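Local coordinates for ribonucleoside-diphosphate reductase (Pseudomonas aeruginosa, PDB 5IM3), which probably reduces ribonucleoside diphosphates to the deoxyribonucleotides needed for DNA synthesis, and binds dATP as an allosteric nucleotide, at residues Ile870-Ala883 with Leu900-Thr912. Residues are numbered along the deposited sequence; the frame is centred on the assembly and turned at random.
Sequences IDQAQSLNLYIAGA and LKTTYYLRALAAT
K901 reaches along 870-883 with its chain fully extended beyond CG, which carries NZ to the carbonyl oxygen of Q872, a hydrogen bond of 2.9 Å from NZ to O with the donor tilted out of the carbonyl plane. The ammonium also donates to a water that in turn donates to I870 O, and Q867 NE2 is a second donor to Q872 O. This end is buried and close-packed: the methyl of A873 lies 3.6 Å from T902 OG1, whose own hydrogen bond goes to T588 O, and L876 and L900 cross at about a right angle, CD2 to CD1 3.6 Å, beside A863 of helix 856-866. Farther on, OD1 of N877 enters at the edge of the Y905 ring and takes a weak bond from Y905 N; the N877 amide runs alongside the Y904 ring, their planes 16° apart.

From L878 and L906 the segments become parallel strands, 12° between their axes, joined through helix 885-897 as a beta-alpha-beta unit of the reductase barrel domain. Four nearly straight backbone hydrogen bonds establish the parallel pairing, for example R907 N to L878 O at 2.9 Å, with an N-H...O angle of 173°. On the face of L878, I880 and L906, I880 CD1 meets L906 CD1 against helix 885-897. On the other, Y879 lies beside the aliphatic part of R907, CD2 to CB 3.5 Å, while Y879 OH is hydrogen-bonded to E786 OE1. Packing thins toward the C-terminal end, where L909 is solvent-exposed and A910 and T912 are poorly ordered; there A883 CB still touches A910 CB at 3.9 Å.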
ATOM      1  N   ILE A 870     -44.380   1.451 -16.914  1.00 53.07           N
ATOM      2  CA  ILE A 870     -44.662   2.005 -15.599  1.00 52.67           C
ATOM      3  C   ILE A 870     -44.698   3.524 -15.713  1.00 53.47           C
ATOM      4  O   ILE A 870     -43.809   4.132 -16.325  1.00 50.76           O
ATOM      5  CB  ILE A 870     -43.608   1.538 -14.581  1.00 51.15           C
ATOM      6  CG1 ILE A 870     -43.634   0.008 -14.471  1.00 50.97           C
ATOM      7  CG2 ILE A 870     -43.836   2.181 -13.218  1.00 50.97           C
ATOM      8  CD1 ILE A 870     -42.489  -0.585 -13.677  1.00 50.36           C
ATOM      9  N   ASP A 871     -45.734   4.142 -15.138  1.00 55.41           N
ATOM     10  CA  ASP A 871     -45.828   5.600 -15.184  1.00 56.28           C
ATOM     11  C   ASP A 871     -44.962   6.268 -14.122  1.00 51.13           C
ATOM     12  O   ASP A 871     -44.506   7.394 -14.334  1.00 50.01           O
ATOM     13  CB  ASP A 871     -47.285   6.063 -15.051  1.00 57.90           C
ATOM     14  CG  ASP A 871     -48.067   5.286 -14.008  1.00 60.10           C
ATOM     15  OD1 ASP A 871     -47.460   4.503 -13.251  1.00 60.51           O
ATOM     16  OD2 ASP A 871     -49.300   5.461 -13.949  1.00 63.64           O
ATOM     17  N   GLN A 872     -44.708   5.606 -13.001  1.00 51.53           N
ATOM     18  CA  GLN A 872     -43.778   6.099 -11.991  1.00 49.26           C
ATOM     19  C   GLN A 872     -42.418   5.431 -12.214  1.00 46.17           C
ATOM     20  O   GLN A 872     -41.938   5.464 -13.351  1.00 47.81           O
ATOM     21  CB  GLN A 872     -44.376   5.896 -10.600  1.00 50.27           C
ATOM     22  CG  GLN A 872     -45.753   6.507 -10.416  1.00 52.35           C
ATOM     23  CD  GLN A 872     -46.079   6.765  -8.958  1.00 51.31           C
ATOM     24  OE1 GLN A 872     -45.345   7.467  -8.259  1.00 49.48           O
ATOM     25  NE2 GLN A 872     -47.178   6.192  -8.489  1.00 52.45           N
ATOM     26  N   ALA A 873     -41.780   4.838 -11.211  1.00 42.54           N
ATOM     27  CA  ALA A 873     -40.445   4.266 -11.366  1.00 43.60           C
ATOM     28  C   ALA A 873     -40.417   2.911 -10.662  1.00 43.55           C
ATOM     29  O   ALA A 873     -41.457   2.291 -10.409  1.00 40.84           O
ATOM     30  CB  ALA A 873     -39.387   5.247 -10.838  1.00 40.93           C
ATOM     31  N   GLN A 874     -39.215   2.427 -10.348  1.00 47.32           N
ATOM     32  CA  GLN A 874     -39.052   1.154  -9.660  1.00 50.20           C
ATOM     33  C   GLN A 874     -37.770   1.180  -8.841  1.00 48.84           C
ATOM     34  O   GLN A 874     -36.738   1.673  -9.305  1.00 52.32           O
ATOM     35  CB  GLN A 874     -39.021  -0.017 -10.655  1.00 56.52           C
ATOM     36  CG  GLN A 874     -37.996   0.124 -11.763  1.00 57.42           C
ATOM     37  CD  GLN A 874     -38.228  -0.851 -12.903  1.00 61.13           C
ATOM     38  OE1 GLN A 874     -38.253  -2.068 -12.707  1.00 61.61           O
ATOM     39  NE2 GLN A 874     -38.405  -0.317 -14.107  1.00 63.13           N
ATOM     40  N   SER A 875     -37.848   0.650  -7.621  1.00 43.49           N
ATOM     41  CA  SER A 875     -36.678   0.561  -6.754  1.00 42.33           C
ATOM     42  C   SER A 875     -35.723  -0.497  -7.291  1.00 43.94           C
ATOM     43  O   SER A 875     -36.059  -1.686  -7.327  1.00 45.66           O
ATOM     44  CB  SER A 875     -37.101   0.227  -5.328  1.00 39.84           C
ATOM     45  OG  SER A 875     -37.965   1.218  -4.821  1.00 41.12           O
ATOM     46  N   LEU A 876     -34.533  -0.071  -7.698  1.00 45.82           N
ATOM     47  CA  LEU A 876     -33.602  -0.928  -8.428  1.00 47.73           C
ATOM     48  C   LEU A 876     -32.272  -0.983  -7.687  1.00 47.98           C
ATOM     49  O   LEU A 876     -31.431  -0.093  -7.842  1.00 47.26           O
ATOM     50  CB  LEU A 876     -33.408  -0.419  -9.851  1.00 48.18           C
ATOM     51  CG  LEU A 876     -32.578  -1.332 -10.755  1.00 51.43           C
ATOM     52  CD1 LEU A 876     -33.276  -2.673 -10.956  1.00 50.25           C
ATOM     53  CD2 LEU A 876     -32.316  -0.655 -12.088  1.00 52.04           C
ATOM     54  N   ASN A 877     -32.075  -2.031  -6.895  1.00 49.50           N
ATOM     55  CA  ASN A 877     -30.765  -2.304  -6.330  1.00 50.77           C
ATOM     56  C   ASN A 877     -29.868  -2.923  -7.392  1.00 50.19           C
ATOM     57  O   ASN A 877     -30.318  -3.721  -8.218  1.00 49.76           O
ATOM     58  CB  ASN A 877     -30.880  -3.236  -5.128  1.00 52.10           C
ATOM     59  CG  ASN A 877     -31.589  -2.590  -3.964  1.00 53.91           C
ATOM     60  OD1 ASN A 877     -31.391  -1.409  -3.679  1.00 53.85           O
ATOM     61  ND2 ASN A 877     -32.436  -3.356  -3.293  1.00 55.47           N
ATOM     62  N   LEU A 878     -28.600  -2.532  -7.386  1.00 47.83           N
ATOM     63  CA  LEU A 878     -27.624  -3.053  -8.328  1.00 48.15           C
ATOM     64  C   LEU A 878     -26.508  -3.752  -7.571  1.00 49.57           C
ATOM     65  O   LEU A 878     -26.040  -3.264  -6.536  1.00 49.07           O
ATOM     66  CB  LEU A 878     -27.055  -1.942  -9.211  1.00 49.67           C
ATOM     67  CG  LEU A 878     -28.032  -1.345 -10.228  1.00 48.68           C
ATOM     68  CD1 LEU A 878     -27.349  -0.254 -11.027  1.00 50.88           C
ATOM     69  CD2 LEU A 878     -28.586  -2.408 -11.167  1.00 50.48           C
ATOM     70  N   TYR A 879     -26.102  -4.908  -8.091  1.00 52.00           N
ATOM     71  CA  TYR A 879     -25.076  -5.740  -7.481  1.00 53.46           C
ATOM     72  C   TYR A 879     -23.896  -5.818  -8.436  1.00 53.57           C
ATOM     73  O   TYR A 879     -24.059  -6.190  -9.601  1.00 53.92           O
ATOM     74  CB  TYR A 879     -25.625  -7.131  -7.166  1.00 53.43           C
ATOM     75  CG  TYR A 879     -26.849  -7.085  -6.286  1.00 51.76           C
ATOM     76  CD1 TYR A 879     -28.112  -6.894  -6.829  1.00 52.11           C
ATOM     77  CD2 TYR A 879     -26.740  -7.217  -4.909  1.00 52.28           C
ATOM     78  CE1 TYR A 879     -29.233  -6.843  -6.025  1.00 51.20           C
ATOM     79  CE2 TYR A 879     -27.856  -7.170  -4.099  1.00 52.01           C
ATOM     80  CZ  TYR A 879     -29.097  -6.980  -4.661  1.00 51.94           C
ATOM     81  OH  TYR A 879     -30.207  -6.930  -3.850  1.00 54.97           O
ATOM     82  N   ILE A 880     -22.716  -5.455  -7.947  1.00 52.15           N
ATOM     83  CA  ILE A 880     -21.523  -5.372  -8.774  1.00 52.55           C
ATOM     84  C   ILE A 880     -20.385  -6.040  -8.021  1.00 53.99           C
ATOM     85  O   ILE A 880     -19.953  -5.545  -6.973  1.00 53.23           O
ATOM     86  CB  ILE A 880     -21.163  -3.923  -9.129  1.00 55.36           C
ATOM     87  CG1 ILE A 880     -22.294  -3.294  -9.949  1.00 53.95           C
ATOM     88  CG2 ILE A 880     -19.835  -3.884  -9.885  1.00 56.80           C
ATOM     89  CD1 ILE A 880     -22.043  -1.862 -10.367  1.00 54.83           C
ATOM     90  N   ALA A 881     -19.907  -7.161  -8.547  1.00 59.00           N
ATOM     91  CA  ALA A 881     -18.660  -7.752  -8.092  1.00 62.56           C
ATOM     92  C   ALA A 881     -17.523  -7.268  -8.982  1.00 66.39           C
ATOM     93  O   ALA A 881     -17.732  -6.897 -10.141  1.00 65.87           O
ATOM     94  CB  ALA A 881     -18.741  -9.278  -8.106  1.00 62.95           C
ATOM     95  N   GLY A 882     -16.317  -7.266  -8.426  1.00 79.99           N
ATOM     96  CA  GLY A 882     -15.175  -6.694  -9.111  1.00 83.96           C
ATOM     97  C   GLY A 882     -14.890  -5.298  -8.601  1.00 84.58           C
ATOM     98  O   GLY A 882     -13.735  -4.943  -8.348  1.00 90.45           O
ATOM     99  N   ALA A 883     -15.951  -4.504  -8.453  1.00 75.23           N
ATOM    100  CA  ALA A 883     -15.886  -3.172  -7.858  1.00 75.43           C
ATOM    101  C   ALA A 883     -14.708  -2.355  -8.370  1.00 73.77           C
ATOM    102  O   ALA A 883     -13.614  -2.397  -7.798  1.00 75.21           O
ATOM    103  CB  ALA A 883     -15.816  -3.271  -6.335  1.00 77.09           C
ATOM    104  N   LEU A 900     -33.739   4.584 -17.685  1.00 48.45           N
ATOM    105  CA  LEU A 900     -34.174   4.373 -16.313  1.00 48.99           C
ATOM    106  C   LEU A 900     -34.395   5.709 -15.615  1.00 48.11           C
ATOM    107  O   LEU A 900     -33.690   6.691 -15.870  1.00 46.51           O
ATOM    108  CB  LEU A 900     -33.150   3.538 -15.545  1.00 49.80           C
ATOM    109  CG  LEU A 900     -33.062   2.051 -15.905  1.00 53.11           C
ATOM    110  CD1 LEU A 900     -31.979   1.389 -15.074  1.00 53.33           C
ATOM    111  CD2 LEU A 900     -34.395   1.339 -15.702  1.00 52.95           C
ATOM    112  N   LYS A 901     -35.395   5.744 -14.738  1.00 47.60           N
ATOM    113  CA  LYS A 901     -35.692   6.945 -13.970  1.00 47.80           C
ATOM    114  C   LYS A 901     -34.906   7.016 -12.672  1.00 48.32           C
ATOM    115  O   LYS A 901     -34.531   8.113 -12.246  1.00 48.81           O
ATOM    116  CB  LYS A 901     -37.191   7.014 -13.659  1.00 46.72           C
ATOM    117  CG  LYS A 901     -38.081   7.078 -14.888  1.00 48.32           C
ATOM    118  CD  LYS A 901     -39.533   7.289 -14.501  1.00 50.49           C
ATOM    119  CE  LYS A 901     -40.435   7.349 -15.721  1.00 51.61           C
ATOM    120  NZ  LYS A 901     -41.853   7.545 -15.331  1.00 52.81           N
ATOM    121  N   THR A 902     -34.643   5.877 -12.034  1.00 49.67           N
ATOM    122  CA  THR A 902     -34.009   5.869 -10.725  1.00 48.89           C
ATOM    123  C   THR A 902     -33.089   4.665 -10.595  1.00 47.52           C
ATOM    124  O   THR A 902     -33.259   3.645 -11.269  1.00 48.56           O
ATOM    125  CB  THR A 902     -35.050   5.827  -9.597  1.00 47.05           C
ATOM    126  OG1 THR A 902     -35.951   4.735  -9.825  1.00 47.48           O
ATOM    127  CG2 THR A 902     -35.833   7.130  -9.528  1.00 47.90           C
ATOM    128  N   THR A 903     -32.106   4.803  -9.711  1.00 43.94           N
ATOM    129  CA  THR A 903     -31.374   3.670  -9.173  1.00 43.38           C
ATOM    130  C   THR A 903     -31.390   3.795  -7.658  1.00 40.38           C
ATOM    131  O   THR A 903     -31.642   4.869  -7.107  1.00 38.01           O
ATOM    132  CB  THR A 903     -29.921   3.582  -9.687  1.00 45.72           C
ATOM    133  OG1 THR A 903     -29.133   4.642  -9.127  1.00 45.49           O
ATOM    134  CG2 THR A 903     -29.873   3.654 -11.208  1.00 46.22           C
ATOM    135  N   TYR A 904     -31.119   2.679  -6.992  1.00 41.89           N
ATOM    136  CA  TYR A 904     -31.281   2.590  -5.548  1.00 42.53           C
ATOM    137  C   TYR A 904     -29.937   2.245  -4.914  1.00 44.62           C
ATOM    138  O   TYR A 904     -28.913   2.828  -5.286  1.00 45.62           O
ATOM    139  CB  TYR A 904     -32.368   1.552  -5.228  1.00 45.41           C
ATOM    140  CG  TYR A 904     -32.994   1.628  -3.846  1.00 44.95           C
ATOM    141  CD1 TYR A 904     -32.821   2.736  -3.028  1.00 43.84           C
ATOM    142  CD2 TYR A 904     -33.757   0.572  -3.362  1.00 44.96           C
ATOM    143  CE1 TYR A 904     -33.392   2.790  -1.770  1.00 45.51           C
ATOM    144  CE2 TYR A 904     -34.327   0.616  -2.108  1.00 44.00           C
ATOM    145  CZ  TYR A 904     -34.145   1.724  -1.316  1.00 46.67           C
ATOM    146  OH  TYR A 904     -34.720   1.763  -0.067  1.00 49.67           O
ATOM    147  N   TYR A 905     -29.915   1.305  -3.973  1.00 46.99           N
ATOM    148  CA  TYR A 905     -28.668   0.932  -3.322  1.00 48.77           C
ATOM    149  C   TYR A 905     -27.674   0.359  -4.323  1.00 47.70           C
ATOM    150  O   TYR A 905     -28.043  -0.308  -5.292  1.00 46.72           O
ATOM    151  CB  TYR A 905     -28.912  -0.110  -2.232  1.00 50.98           C
ATOM    152  CG  TYR A 905     -29.542   0.420  -0.971  1.00 55.40           C
ATOM    153  CD1 TYR A 905     -28.787   1.114  -0.038  1.00 57.42           C
ATOM    154  CD2 TYR A 905     -30.884   0.199  -0.699  1.00 56.72           C
ATOM    155  CE1 TYR A 905     -29.356   1.590   1.125  1.00 59.30           C
ATOM    156  CE2 TYR A 905     -31.462   0.670   0.461  1.00 57.33           C
ATOM    157  CZ  TYR A 905     -30.696   1.362   1.369  1.00 59.45           C
ATOM    158  OH  TYR A 905     -31.276   1.832   2.526  1.00 63.10           O
ATOM    159  N   LEU A 906     -26.397   0.617  -4.067  1.00 47.43           N
ATOM    160  CA  LEU A 906     -25.306  -0.089  -4.722  1.00 47.84           C
ATOM    161  C   LEU A 906     -24.748  -1.109  -3.739  1.00 49.33           C
ATOM    162  O   LEU A 906     -24.353  -0.752  -2.622  1.00 47.45           O
ATOM    163  CB  LEU A 906     -24.211   0.875  -5.181  1.00 47.55           C
ATOM    164  CG  LEU A 906     -22.920   0.211  -5.674  1.00 49.51           C
ATOM    165  CD1 LEU A 906     -23.166  -0.592  -6.942  1.00 48.74           C
ATOM    166  CD2 LEU A 906     -21.846   1.252  -5.896  1.00 51.79           C
ATOM    167  N   ARG A 907     -24.738  -2.375  -4.144  1.00 51.95           N
ATOM    168  CA  ARG A 907     -24.091  -3.444  -3.393  1.00 54.32           C
ATOM    169  C   ARG A 907     -22.832  -3.830  -4.159  1.00 53.23           C
ATOM    170  O   ARG A 907     -22.915  -4.376  -5.263  1.00 52.88           O
ATOM    171  CB  ARG A 907     -25.032  -4.632  -3.216  1.00 56.82           C
ATOM    172  CG  ARG A 907     -26.324  -4.292  -2.489  1.00 59.61           C
ATOM    173  CD  ARG A 907     -26.107  -4.163  -0.989  1.00 62.80           C
ATOM    174  NE  ARG A 907     -27.366  -3.920  -0.284  1.00 65.17           N
ATOM    175  CZ  ARG A 907     -27.761  -2.740   0.187  1.00 67.18           C
ATOM    176  NH1 ARG A 907     -26.996  -1.663   0.051  1.00 69.12           N
ATOM    177  NH2 ARG A 907     -28.928  -2.639   0.811  1.00 67.60           N
ATOM    178  N   ALA A 908     -21.671  -3.524  -3.587  1.00 52.91           N
ATOM    179  CA  ALA A 908     -20.397  -3.668  -4.277  1.00 55.17           C
ATOM    180  C   ALA A 908     -19.459  -4.574  -3.489  1.00 59.03           C
ATOM    181  O   ALA A 908     -19.366  -4.475  -2.261  1.00 56.91           O
ATOM    182  CB  ALA A 908     -19.739  -2.302  -4.496  1.00 55.90           C
ATOM    183  N   LEU A 909     -18.768  -5.455  -4.210  1.00 66.96           N
ATOM    184  CA  LEU A 909     -17.737  -6.320  -3.648  1.00 73.08           C
ATOM    185  C   LEU A 909     -16.444  -6.098  -4.413  1.00 79.49           C
ATOM    186  O   LEU A 909     -16.426  -6.189  -5.646  1.00 79.81           O
ATOM    187  CB  LEU A 909     -18.133  -7.797  -3.724  1.00 72.72           C
ATOM    188  CG  LEU A 909     -19.317  -8.269  -2.880  1.00 72.28           C
ATOM    189  CD1 LEU A 909     -19.521  -9.766  -3.071  1.00 71.95           C
ATOM    190  CD2 LEU A 909     -19.117  -7.932  -1.406  1.00 72.84           C
ATOM    191  N   ALA A 910     -15.367  -5.807  -3.687  1.00 95.00           N
ATOM    192  CA  ALA A 910     -14.051  -5.634  -4.284  1.00102.49           C
ATOM    193  C   ALA A 910     -13.215  -6.904  -4.243  1.00108.94           C
ATOM    194  O   ALA A 910     -12.021  -6.856  -4.557  1.00112.47           O
ATOM    195  CB  ALA A 910     -13.302  -4.496  -3.585  1.00103.99           C
ATOM    196  N   ALA A 911     -13.815  -8.041  -3.883  1.00124.94           N
ATOM    197  CA  ALA A 911     -13.065  -9.291  -3.809  1.00131.08           C
ATOM    198  C   ALA A 911     -12.787  -9.864  -5.195  1.00132.92           C
ATOM    199  O   ALA A 911     -11.680 -10.347  -5.460  1.00137.72           O
ATOM    200  CB  ALA A 911     -13.826 -10.307  -2.957  1.00130.95           C
ATOM    201  N   THR A 912     -13.774  -9.820  -6.086  1.00121.09           N
ATOM    202  CA  THR A 912     -13.619 -10.347  -7.438  1.00120.58           C
ATOM    203  C   THR A 912     -12.793  -9.389  -8.296  1.00122.41           C
ATOM    204  O   THR A 912     -12.162  -9.795  -9.274  1.00124.46           O
ATOM    205  CB  THR A 912     -14.989 -10.584  -8.109  1.00117.08           C
ATOM    206  OG1 THR A 912     -15.867 -11.249  -7.191  1.00114.24           O
ATOM    207  CG2 THR A 912     -14.835 -11.438  -9.357  1.00118.67           C
TER
HETATM  208  O   HOH W   1     -43.418   6.698 -17.577  1.00 51.47           O